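Local coordinates for nuclear hormone receptor FTZ-F1 (Drosophila melanogaster, PDB 2XHS), which probably regulates transcription as an NR5A-subfamily nuclear receptor, its ligand-binding domain binding a peptide of the partner protein Fushi tarazu, at residues L185-L189 with T190-S194. Sequence-based numbering, arbitrary orientation.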
loop_
_atom_site.group_PDB
_atom_site.type_symbol
_atom_site.label_atom_id
_atom_site.label_comp_id
_atom_site.label_asym_id
_atom_site.label_seq_id
_atom_site.Cartn_x
_atom_site.Cartn_y
_atom_site.Cartn_z
ATOM N N LEU A 185 1.098 -17.001 -9.885
ATOM C CA LEU A 185 1.536 -17.569 -11.115
ATOM C C LEU A 185 0.408 -18.249 -11.828
ATOM O O LEU A 185 0.253 -18.116 -12.989
ATOM C CB LEU A 185 2.636 -18.559 -10.835
ATOM C CG LEU A 185 3.189 -19.365 -11.982
ATOM C CD1 LEU A 185 3.651 -18.501 -13.056
ATOM C CD2 LEU A 185 4.317 -20.063 -11.416
ATOM N N ASP A 186 -0.393 -18.988 -11.109
ATOM C CA ASP A 186 -1.489 -19.702 -11.690
ATOM C C ASP A 186 -2.459 -18.740 -12.313
ATOM O O ASP A 186 -2.970 -18.965 -13.369
ATOM C CB ASP A 186 -2.154 -20.463 -10.548
ATOM C CG ASP A 186 -3.327 -21.279 -10.967
ATOM O OD1 ASP A 186 -3.361 -21.787 -12.070
ATOM O OD2 ASP A 186 -4.236 -21.430 -10.171
ATOM N N TYR A 187 -2.729 -17.652 -11.634
ATOM C CA TYR A 187 -3.697 -16.718 -12.108
ATOM C C TYR A 187 -3.229 -16.158 -13.408
ATOM O O TYR A 187 -3.974 -16.049 -14.341
ATOM C CB TYR A 187 -3.910 -15.643 -11.047
ATOM C CG TYR A 187 -4.909 -14.584 -11.394
ATOM C CD1 TYR A 187 -6.218 -14.881 -11.633
ATOM C CD2 TYR A 187 -4.536 -13.286 -11.481
ATOM C CE1 TYR A 187 -7.107 -13.904 -11.958
ATOM C CE2 TYR A 187 -5.412 -12.332 -11.805
ATOM C CZ TYR A 187 -6.697 -12.638 -12.044
ATOM O OH TYR A 187 -7.570 -11.652 -12.377
ATOM N N THR A 188 -1.971 -15.811 -13.487
ATOM C CA THR A 188 -1.490 -15.230 -14.701
ATOM C C THR A 188 -1.607 -16.191 -15.813
ATOM O O THR A 188 -1.960 -15.825 -16.893
ATOM C CB THR A 188 -0.039 -14.964 -14.610
ATOM O OG1 THR A 188 0.601 -16.196 -14.350
ATOM C CG2 THR A 188 0.230 -14.101 -13.500
ATOM N N LEU A 189 -1.233 -17.425 -15.566
ATOM C CA LEU A 189 -1.264 -18.415 -16.613
ATOM C C LEU A 189 -2.627 -18.760 -17.147
ATOM O O LEU A 189 -2.805 -18.857 -18.323
ATOM C CB LEU A 189 -0.580 -19.670 -16.119
ATOM C CG LEU A 189 0.904 -19.442 -16.004
ATOM C CD1 LEU A 189 1.624 -20.648 -15.555
ATOM C CD2 LEU A 189 1.367 -19.056 -17.327
ATOM N N THR A 190 -3.558 -19.036 -16.261
ATOM C CA THR A 190 -4.913 -19.300 -16.635
ATOM C C THR A 190 -5.684 -18.136 -17.186
ATOM O O THR A 190 -6.419 -18.267 -18.134
ATOM C CB THR A 190 -5.656 -19.769 -15.462
ATOM O OG1 THR A 190 -4.832 -20.657 -14.741
ATOM C CG2 THR A 190 -6.827 -20.507 -15.887
ATOM N N CYS A 191 -5.576 -16.999 -16.529
ATOM C CA CYS A 191 -6.360 -15.851 -16.909
ATOM C C CYS A 191 -5.711 -14.844 -17.818
ATOM O O CYS A 191 -6.391 -14.071 -18.414
ATOM C CB CYS A 191 -6.923 -15.180 -15.673
ATOM S SG CYS A 191 -7.933 -16.227 -14.703
ATOM N N TYR A 192 -4.401 -14.830 -17.925
ATOM C CA TYR A 192 -3.777 -13.931 -18.867
ATOM C C TYR A 192 -2.719 -14.615 -19.684
ATOM O O TYR A 192 -1.584 -14.248 -19.628
ATOM C CB TYR A 192 -3.131 -12.775 -18.145
ATOM C CG TYR A 192 -4.086 -11.863 -17.457
ATOM C CD1 TYR A 192 -4.638 -10.802 -18.105
ATOM C CD2 TYR A 192 -4.406 -12.043 -16.148
ATOM C CE1 TYR A 192 -5.478 -9.985 -17.479
ATOM C CE2 TYR A 192 -5.251 -11.238 -15.535
ATOM C CZ TYR A 192 -5.781 -10.212 -16.201
ATOM O OH TYR A 192 -6.624 -9.391 -15.555
ATOM N N PRO A 193 -3.118 -15.596 -20.460
ATOM C CA PRO A 193 -2.229 -16.406 -21.265
ATOM C C PRO A 193 -1.506 -15.623 -22.302
ATOM O O PRO A 193 -0.409 -15.915 -22.672
ATOM C CB PRO A 193 -3.199 -17.325 -21.937
ATOM C CG PRO A 193 -4.188 -17.501 -20.980
ATOM C CD PRO A 193 -4.424 -16.229 -20.366
ATOM N N SER A 194 -2.194 -14.635 -22.799
ATOM C CA SER A 194 -1.730 -13.767 -23.834
ATOM C C SER A 194 -0.570 -12.898 -23.443
ATOM O O SER A 194 0.191 -12.467 -24.274
ATOM C CB SER A 194 -2.882 -12.917 -24.273
ATOM O OG SER A 194 -3.772 -12.742 -23.199
#
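A chi1 of -180° sets Tyr187 CG opposite its own N and carries the ring outward from the helix, beside Cys191, while Tyr192, its CG beside the backbone N (chi1 -66°), rises to meet it. The two rings form an offset edge-to-face pair, centroids 5.8 Å apart and planes at 79°: the Tyr192 edge turns toward the Tyr187 face, CE2 of Tyr192 lying 3.9 Å from CE2 of Tyr187. Cys191 adds a sulfur-aromatic contact, SG standing obliquely to the same ring, 3.7 Å from Tyr187 CE1. Trimming Tyr187 to an alanine is likely to leave the Tyr192 edge and the Cys191 sulfur without their aromatic partner. Cys191 N bonds Tyr187 O, and Tyr192 N bonds Thr188 O at 2.8 Å, just where Tyr192 leaves helical geometry. Two residues earlier, Asp186 O is gripped twice by Thr190, by N at 3.0 Å and by the hydroxyl OG1 at 2.9 Å. Beyond the rings, Tyr192 OH bonds Asp147 and Tyr187 OH bonds the backbone N of Glu6. The contact thus closes the C-terminal end of helix 170-191, against the N-terminal segment and the residue preceding helix 148-159, before the chain turns into helix 198-224.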